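Local coordinates for protein hydrogenase-specific maturation endopeptidase (Thermococcus kodakarensis, PDB 5IJA) that probably acts as an endopeptidase that trims a [NiFe] hydrogenase precursor during its maturation, and so helps to activate that enzyme, at residues R2-N10 against N32-L43; E50-S61 against A110-A119. One frame throughout, in Å; residues are numbered along the deposited sequence.

Contact 1 of 2, residues R2-N10 against N32-L43; sequences RVLILALGN and NVLEVGTDIFRL
Ile5 and Val33 open a parallel strand pairing, their CA atoms 4.7 Å apart, in which strands 3-8 and 33-37 form the two strands of a right-handed beta-alpha-beta unit completed by helix 18-28. The short strand axes approach to 4.6 Å at a crossing angle of -31°. Ile5 is held through both its N and its O, giving its N-H to Asn32 O and accepting from Leu34 N; Ala7 N then bonds to Leu34 O. The register slips by one residue after Ala7, a beta bulge: Ala7 O accepts from both Val36 N (2.9 Å) and Gly37 N (3.1 Å), the former bond the more bent, at 133°. Past the bulge Gly9 N reaches Gly37 O from above the carbonyl plane, and a type II' turn runs from Val36 to Asp39.

On the face carrying Leu6 and Leu34, Leu6 CD2 lies 4.0 Å from Leu34 CB, and Val36 CG2 comes against Leu6 CB. Leu43 extends CG away from its backbone N (chi1 -180°), which carries CD1 to 3.6 Å from Leu4 CD2; Leu43 also touches Leu97 of helix 88-103. The opposite face, with Ile5, Ala7 and Val33, packs on helix 18-28. At the start of the pairing two waters join Val3 O to Asn32, one through its backbone N and the other through ND2, while Asn32 OD1 accepts a hydrogen bond from His46 NE2 and also lies 3.6 Å from Leu4 CD1.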
# COMPACT_ATOMS: atom_id res chain seq x y z
N ARG A 2 -17.30 0.81 -3.95
CA ARG A 2 -16.79 1.23 -2.65
C ARG A 2 -15.36 0.76 -2.52
O ARG A 2 -15.08 -0.40 -2.76
CB ARG A 2 -17.63 0.67 -1.51
CG ARG A 2 -18.92 1.43 -1.29
CD ARG A 2 -19.75 0.79 -0.19
NE ARG A 2 -19.99 -0.63 -0.44
CZ ARG A 2 -19.62 -1.60 0.38
NH1 ARG A 2 -18.98 -1.31 1.51
NH2 ARG A 2 -19.88 -2.87 0.08
N VAL A 3 -14.48 1.67 -2.13
CA VAL A 3 -13.04 1.42 -2.17
C VAL A 3 -12.45 1.43 -0.78
O VAL A 3 -12.79 2.27 0.04
CB VAL A 3 -12.34 2.47 -3.08
CG1 VAL A 3 -10.86 2.15 -3.26
CG2 VAL A 3 -13.03 2.54 -4.45
N LEU A 4 -11.60 0.44 -0.49
CA LEU A 4 -10.87 0.42 0.79
C LEU A 4 -9.38 0.60 0.54
O LEU A 4 -8.82 -0.04 -0.34
CB LEU A 4 -11.12 -0.90 1.53
CG LEU A 4 -10.29 -1.21 2.78
CD1 LEU A 4 -10.46 -0.17 3.89
CD2 LEU A 4 -10.65 -2.58 3.30
N ILE A 5 -8.75 1.49 1.29
CA ILE A 5 -7.32 1.73 1.14
C ILE A 5 -6.58 1.05 2.29
O ILE A 5 -6.95 1.22 3.44
CB ILE A 5 -7.01 3.23 1.10
CG1 ILE A 5 -7.63 3.84 -0.17
CG2 ILE A 5 -5.52 3.49 1.18
CD1 ILE A 5 -7.71 5.34 -0.14
N LEU A 6 -5.58 0.23 1.96
CA LEU A 6 -4.75 -0.44 2.95
C LEU A 6 -3.37 0.19 2.96
O LEU A 6 -2.65 0.09 1.98
CB LEU A 6 -4.62 -1.93 2.66
CG LEU A 6 -5.91 -2.74 2.52
CD1 LEU A 6 -5.56 -4.21 2.35
CD2 LEU A 6 -6.81 -2.50 3.71
N ALA A 7 -3.01 0.85 4.06
CA ALA A 7 -1.69 1.46 4.16
C ALA A 7 -0.76 0.53 4.91
O ALA A 7 -1.06 0.14 6.04
CB ALA A 7 -1.78 2.81 4.85
N LEU A 8 0.38 0.21 4.29
CA LEU A 8 1.35 -0.72 4.85
C LEU A 8 2.63 0.03 5.15
O LEU A 8 2.87 1.09 4.57
CB LEU A 8 1.68 -1.87 3.88
CG LEU A 8 0.61 -2.62 3.08
CD1 LEU A 8 1.14 -3.94 2.54
CD2 LEU A 8 -0.64 -2.83 3.88
N GLY A 9 3.45 -0.54 6.02
CA GLY A 9 4.76 0.02 6.30
C GLY A 9 5.07 0.12 7.78
O GLY A 9 4.28 -0.27 8.64
N ASN A 10 6.26 0.64 8.08
CA ASN A 10 6.71 0.88 9.44
C ASN A 10 7.16 2.33 9.55
O ASN A 10 8.13 2.74 8.92
CB ASN A 10 7.85 -0.07 9.80
CG ASN A 10 8.33 0.10 11.24
OD1 ASN A 10 7.79 0.91 12.01
ND2 ASN A 10 9.34 -0.68 11.61
N ASN A 32 -11.83 5.85 3.11
CA ASN A 32 -11.84 4.69 3.97
C ASN A 32 -10.46 4.05 3.98
O ASN A 32 -10.11 3.31 3.06
CB ASN A 32 -12.91 3.69 3.52
CG ASN A 32 -13.01 2.47 4.42
OD1 ASN A 32 -12.37 2.39 5.46
ND2 ASN A 32 -13.85 1.52 4.01
N VAL A 33 -9.69 4.37 5.01
CA VAL A 33 -8.31 3.89 5.14
C VAL A 33 -8.10 2.99 6.34
O VAL A 33 -8.41 3.37 7.48
CB VAL A 33 -7.32 5.07 5.25
CG1 VAL A 33 -5.89 4.56 5.41
CG2 VAL A 33 -7.45 5.96 4.04
N LEU A 34 -7.56 1.81 6.11
CA LEU A 34 -7.14 0.95 7.21
C LEU A 34 -5.63 0.98 7.31
O LEU A 34 -4.92 0.64 6.36
CB LEU A 34 -7.61 -0.50 7.04
CG LEU A 34 -7.06 -1.46 8.10
CD1 LEU A 34 -7.70 -1.19 9.48
CD2 LEU A 34 -7.23 -2.94 7.71
N GLU A 35 -5.12 1.37 8.48
CA GLU A 35 -3.68 1.31 8.65
C GLU A 35 -3.29 -0.12 9.05
O GLU A 35 -3.45 -0.54 10.20
CB GLU A 35 -3.22 2.34 9.68
CG GLU A 35 -1.72 2.59 9.63
CD GLU A 35 -1.26 3.75 10.50
OE1 GLU A 35 -1.76 4.89 10.34
OE2 GLU A 35 -0.38 3.52 11.36
N VAL A 36 -2.82 -0.87 8.07
CA VAL A 36 -2.44 -2.26 8.29
C VAL A 36 -1.08 -2.34 8.96
O VAL A 36 -0.85 -3.16 9.84
CB VAL A 36 -2.42 -3.04 6.97
CG1 VAL A 36 -1.75 -4.41 7.15
CG2 VAL A 36 -3.82 -3.17 6.40
N GLY A 37 -0.17 -1.47 8.54
CA GLY A 37 1.20 -1.51 9.02
C GLY A 37 1.89 -2.78 8.57
O GLY A 37 2.24 -2.91 7.40
N THR A 38 2.08 -3.71 9.51
CA THR A 38 2.73 -4.98 9.19
C THR A 38 1.87 -6.17 9.59
O THR A 38 2.37 -7.29 9.66
CB THR A 38 4.11 -5.11 9.90
OG1 THR A 38 3.93 -4.95 11.32
CG2 THR A 38 5.10 -4.07 9.39
N ASP A 39 0.58 -5.94 9.81
CA ASP A 39 -0.32 -7.00 10.28
C ASP A 39 -1.62 -7.07 9.48
O ASP A 39 -2.59 -6.41 9.83
CB ASP A 39 -0.64 -6.79 11.76
CG ASP A 39 -1.54 -7.89 12.33
OD1 ASP A 39 -1.67 -8.96 11.69
OD2 ASP A 39 -2.09 -7.70 13.43
N ILE A 40 -1.64 -7.90 8.46
CA ILE A 40 -2.78 -7.95 7.55
C ILE A 40 -4.07 -8.42 8.25
O ILE A 40 -5.17 -8.12 7.80
CB ILE A 40 -2.45 -8.85 6.33
CG1 ILE A 40 -3.50 -8.66 5.24
CG2 ILE A 40 -2.32 -10.29 6.74
CD1 ILE A 40 -3.62 -7.23 4.79
N PHE A 41 -3.95 -9.11 9.37
CA PHE A 41 -5.15 -9.65 10.03
C PHE A 41 -6.01 -8.55 10.68
O PHE A 41 -7.14 -8.81 11.11
CB PHE A 41 -4.76 -10.73 11.04
CG PHE A 41 -4.31 -12.01 10.39
CD1 PHE A 41 -5.11 -12.62 9.43
CD2 PHE A 41 -3.08 -12.57 10.69
CE1 PHE A 41 -4.70 -13.79 8.81
CE2 PHE A 41 -2.67 -13.73 10.07
CZ PHE A 41 -3.47 -14.35 9.13
N ARG A 42 -5.49 -7.33 10.73
CA ARG A 42 -6.30 -6.17 11.09
C ARG A 42 -7.49 -6.00 10.15
O ARG A 42 -8.51 -5.41 10.50
CB ARG A 42 -5.47 -4.89 11.07
CG ARG A 42 -4.35 -4.85 12.11
CD ARG A 42 -3.79 -3.44 12.25
NE ARG A 42 -2.86 -3.33 13.38
CZ ARG A 42 -2.13 -2.25 13.64
NH1 ARG A 42 -2.20 -1.19 12.85
NH2 ARG A 42 -1.31 -2.24 14.69
N LEU A 43 -7.35 -6.53 8.94
CA LEU A 43 -8.39 -6.41 7.96
C LEU A 43 -9.63 -7.23 8.32
O LEU A 43 -10.74 -6.92 7.89
CB LEU A 43 -7.84 -6.84 6.60
CG LEU A 43 -8.77 -6.79 5.39
CD1 LEU A 43 -9.31 -5.41 5.10
CD2 LEU A 43 -7.98 -7.31 4.22
O HOH W 1 -12.22 5.18 0.33
O HOH W 2 -15.24 2.10 1.84

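Contact 2 of 2, residues E50-S61 against A110-A119; sequences EERIVIIDAILS and AEIHFIGIVA
Glu51 O takes the N-H of Glu111; this is the first of nine backbone hydrogen bonds, the last from Ala119 N to Ile59 O (2.9 Å). All have N-H...O angles of at least 158°, evidence of a regular parallel pairing.

Polar side chains meet at one end. Arg52 and Glu111 run side by side, and Arg52 NE makes a long salt bridge to Glu111 OE1 (3.5 Å), with the guanidinium and carboxylate planes 63° apart. The other carboxylate oxygen, OE2, lies in the ring plane of His113 and accepts from its NE2 at 2.7 Å; ND1 bonds to His71, which leaves the imidazole held at both nitrogens. Arg52 NH1 also reaches Leu146 O.

Apolar contacts occupy both faces. With chi1 at 68°, Ile59 CG2 stands anti to the carbonyl carbon and meets the edge of the Phe114 ring, 3.7 Å from CZ. Asp57 CB lies 3.9 Å from Phe114 CE2. On the other face Val54 CG1 touches Ile115 CD1 at 3.7 Å, both residues also touching helix 130-146. Buried strands with helices on both faces are characteristic of the alpha/beta sandwich of hydrogenase maturation proteases.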
# COMPACT_ATOMS: atom_id res chain seq x y z
N GLU A 50 -16.00 -4.12 0.36
CA GLU A 50 -15.53 -3.15 -0.63
C GLU A 50 -15.08 -3.90 -1.87
O GLU A 50 -14.51 -4.98 -1.77
CB GLU A 50 -14.38 -2.29 -0.09
CG GLU A 50 -14.77 -1.28 0.96
CD GLU A 50 -14.98 -1.87 2.34
OE1 GLU A 50 -14.67 -3.06 2.57
OE2 GLU A 50 -15.46 -1.12 3.22
N GLU A 51 -15.39 -3.35 -3.04
CA GLU A 51 -15.16 -4.05 -4.30
C GLU A 51 -13.80 -3.74 -4.90
O GLU A 51 -13.38 -4.40 -5.85
CB GLU A 51 -16.27 -3.72 -5.31
CG GLU A 51 -17.69 -4.07 -4.84
CD GLU A 51 -18.48 -2.86 -4.34
OE1 GLU A 51 -17.89 -1.97 -3.70
OE2 GLU A 51 -19.70 -2.80 -4.61
N ARG A 52 -13.15 -2.70 -4.38
CA ARG A 52 -11.82 -2.30 -4.82
C ARG A 52 -10.96 -2.10 -3.59
O ARG A 52 -11.40 -1.49 -2.61
CB ARG A 52 -11.87 -1.02 -5.65
CG ARG A 52 -10.51 -0.60 -6.23
CD ARG A 52 -10.69 0.60 -7.17
NE ARG A 52 -11.54 0.23 -8.31
CZ ARG A 52 -12.20 1.10 -9.08
NH1 ARG A 52 -12.12 2.40 -8.84
NH2 ARG A 52 -12.95 0.66 -10.08
N ILE A 53 -9.76 -2.66 -3.62
CA ILE A 53 -8.77 -2.50 -2.54
C ILE A 53 -7.52 -1.82 -3.09
O ILE A 53 -6.93 -2.30 -4.06
CB ILE A 53 -8.36 -3.84 -1.94
CG1 ILE A 53 -9.57 -4.64 -1.45
CG2 ILE A 53 -7.36 -3.65 -0.81
CD1 ILE A 53 -10.35 -3.98 -0.37
N VAL A 54 -7.08 -0.74 -2.46
CA VAL A 54 -5.90 -0.04 -2.93
C VAL A 54 -4.81 -0.14 -1.86
O VAL A 54 -4.94 0.45 -0.80
CB VAL A 54 -6.20 1.42 -3.20
CG1 VAL A 54 -4.93 2.15 -3.54
CG2 VAL A 54 -7.24 1.52 -4.32
N ILE A 55 -3.76 -0.89 -2.15
CA ILE A 55 -2.66 -1.10 -1.20
C ILE A 55 -1.57 -0.08 -1.46
O ILE A 55 -1.18 0.12 -2.60
CB ILE A 55 -2.12 -2.53 -1.33
CG1 ILE A 55 -3.20 -3.51 -0.93
CG2 ILE A 55 -0.87 -2.75 -0.47
CD1 ILE A 55 -2.92 -4.90 -1.42
N ILE A 56 -1.11 0.60 -0.43
CA ILE A 56 -0.06 1.57 -0.57
C ILE A 56 1.10 1.18 0.33
O ILE A 56 0.92 0.97 1.48
CB ILE A 56 -0.50 3.00 -0.24
CG1 ILE A 56 -1.79 3.37 -0.94
CG2 ILE A 56 0.56 3.99 -0.65
CD1 ILE A 56 -2.18 4.81 -0.79
N ASP A 57 2.28 1.09 -0.25
CA ASP A 57 3.44 0.58 0.43
C ASP A 57 4.74 1.24 0.02
O ASP A 57 4.89 1.68 -1.07
CB ASP A 57 3.53 -0.91 0.16
CG ASP A 57 4.46 -1.63 1.11
OD1 ASP A 57 4.92 -1.04 2.08
OD2 ASP A 57 4.73 -2.79 0.87
N ALA A 58 5.69 1.27 0.95
CA ALA A 58 7.08 1.60 0.65
C ALA A 58 7.76 0.41 -0.01
O ALA A 58 7.55 -0.73 0.41
CB ALA A 58 7.81 1.99 1.91
N ILE A 59 8.55 0.66 -1.05
CA ILE A 59 9.22 -0.43 -1.77
C ILE A 59 10.69 -0.11 -2.05
O ILE A 59 11.10 1.04 -1.99
CB ILE A 59 8.54 -0.75 -3.11
CG1 ILE A 59 8.72 0.42 -4.09
CG2 ILE A 59 7.07 -1.13 -2.90
CD1 ILE A 59 8.33 0.10 -5.51
N LEU A 60 11.46 -1.15 -2.35
CA LEU A 60 12.83 -0.98 -2.81
C LEU A 60 12.92 -1.42 -4.26
O LEU A 60 12.45 -2.50 -4.63
CB LEU A 60 13.83 -1.78 -1.95
CG LEU A 60 13.97 -1.38 -0.48
CD1 LEU A 60 15.07 -2.18 0.21
CD2 LEU A 60 14.23 0.11 -0.34
N SER A 61 13.53 -0.57 -5.07
CA SER A 61 13.77 -0.90 -6.46
C SER A 61 15.12 -0.34 -6.88
O SER A 61 15.66 0.57 -6.23
CB SER A 61 12.66 -0.35 -7.34
OG SER A 61 12.92 -0.59 -8.71
N ALA A 110 -12.49 -9.08 -5.17
CA ALA A 110 -12.28 -7.63 -5.20
C ALA A 110 -11.15 -7.24 -6.14
O ALA A 110 -10.21 -8.00 -6.35
CB ALA A 110 -11.98 -7.11 -3.78
N GLU A 111 -11.25 -6.03 -6.69
CA GLU A 111 -10.22 -5.50 -7.58
C GLU A 111 -9.06 -4.98 -6.76
O GLU A 111 -9.24 -4.09 -5.94
CB GLU A 111 -10.81 -4.38 -8.44
CG GLU A 111 -9.88 -3.82 -9.49
CD GLU A 111 -10.55 -2.71 -10.28
OE1 GLU A 111 -11.80 -2.66 -10.28
OE2 GLU A 111 -9.84 -1.88 -10.88
N ILE A 112 -7.87 -5.54 -6.96
CA ILE A 112 -6.72 -5.15 -6.14
C ILE A 112 -5.75 -4.25 -6.90
O ILE A 112 -5.36 -4.56 -8.01
CB ILE A 112 -5.93 -6.36 -5.63
CG1 ILE A 112 -6.87 -7.44 -5.07
CG2 ILE A 112 -4.88 -5.91 -4.59
CD1 ILE A 112 -7.69 -7.00 -3.88
N HIS A 113 -5.36 -3.16 -6.26
CA HIS A 113 -4.39 -2.21 -6.79
C HIS A 113 -3.23 -2.06 -5.83
O HIS A 113 -3.43 -2.10 -4.61
CB HIS A 113 -5.05 -0.84 -7.02
CG HIS A 113 -6.00 -0.81 -8.17
ND1 HIS A 113 -5.66 -0.32 -9.40
CD2 HIS A 113 -7.29 -1.21 -8.27
CE1 HIS A 113 -6.68 -0.42 -10.22
NE2 HIS A 113 -7.69 -0.95 -9.56
N PHE A 114 -2.03 -1.87 -6.37
CA PHE A 114 -0.83 -1.73 -5.55
C PHE A 114 -0.14 -0.46 -5.97
O PHE A 114 0.20 -0.28 -7.13
CB PHE A 114 0.13 -2.94 -5.71
CG PHE A 114 1.38 -2.83 -4.90
CD1 PHE A 114 2.51 -2.20 -5.41
CD2 PHE A 114 1.45 -3.36 -3.62
CE1 PHE A 114 3.66 -2.07 -4.65
CE2 PHE A 114 2.61 -3.24 -2.84
CZ PHE A 114 3.72 -2.60 -3.37
N ILE A 115 0.08 0.42 -5.00
CA ILE A 115 0.86 1.63 -5.22
C ILE A 115 2.12 1.52 -4.39
O ILE A 115 2.05 1.40 -3.16
CB ILE A 115 0.07 2.88 -4.81
CG1 ILE A 115 -1.27 2.90 -5.53
CG2 ILE A 115 0.90 4.14 -5.13
CD1 ILE A 115 -2.20 4.06 -5.06
N GLY A 116 3.27 1.53 -5.06
CA GLY A 116 4.55 1.42 -4.38
C GLY A 116 5.34 2.71 -4.45
O GLY A 116 5.47 3.32 -5.52
N ILE A 117 5.86 3.14 -3.31
CA ILE A 117 6.65 4.37 -3.23
C ILE A 117 8.10 4.01 -2.97
O ILE A 117 8.43 3.44 -1.93
CB ILE A 117 6.13 5.30 -2.11
CG1 ILE A 117 4.65 5.63 -2.34
CG2 ILE A 117 6.96 6.58 -2.05
CD1 ILE A 117 3.96 6.15 -1.08
N VAL A 118 8.96 4.32 -3.94
CA VAL A 118 10.35 3.87 -3.87
C VAL A 118 11.11 4.64 -2.80
O VAL A 118 11.29 5.85 -2.89
CB VAL A 118 11.06 3.98 -5.23
CG1 VAL A 118 12.53 3.60 -5.10
CG2 VAL A 118 10.39 3.11 -6.27
N ALA A 119 11.55 3.91 -1.78
CA ALA A 119 12.22 4.49 -0.64
C ALA A 119 13.67 4.87 -0.97
O ALA A 119 14.25 4.40 -1.95
CB ALA A 119 12.19 3.51 0.52

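In the fold
Contacts 1 and 2 are two pairings of one mixed sheet, separated by the pairing of strands 3-8 and 52-59; the strand order is 33-37, 3-8, 52-59, 111-118, 69-73, with only the last strand antiparallel. Their centres lie about 10 Å apart, and strands 3-8 and 52-59 join them: Leu4 O to Val54 N and Leu6 N to Val54 O are both 2.8 Å, probable hydrogen bonds. Along the chain contact 1 closes before contact 2 opens. Helix 88-103 spans both on one face, touching Leu8 and Leu43 in contact 1 and Ile55 and Ile112 in contact 2. Its Phe90 meets Leu8 and Ile55, linking the two pairings. Contact 2 is the more central, about 4 Å from the chain centre against 8 Å.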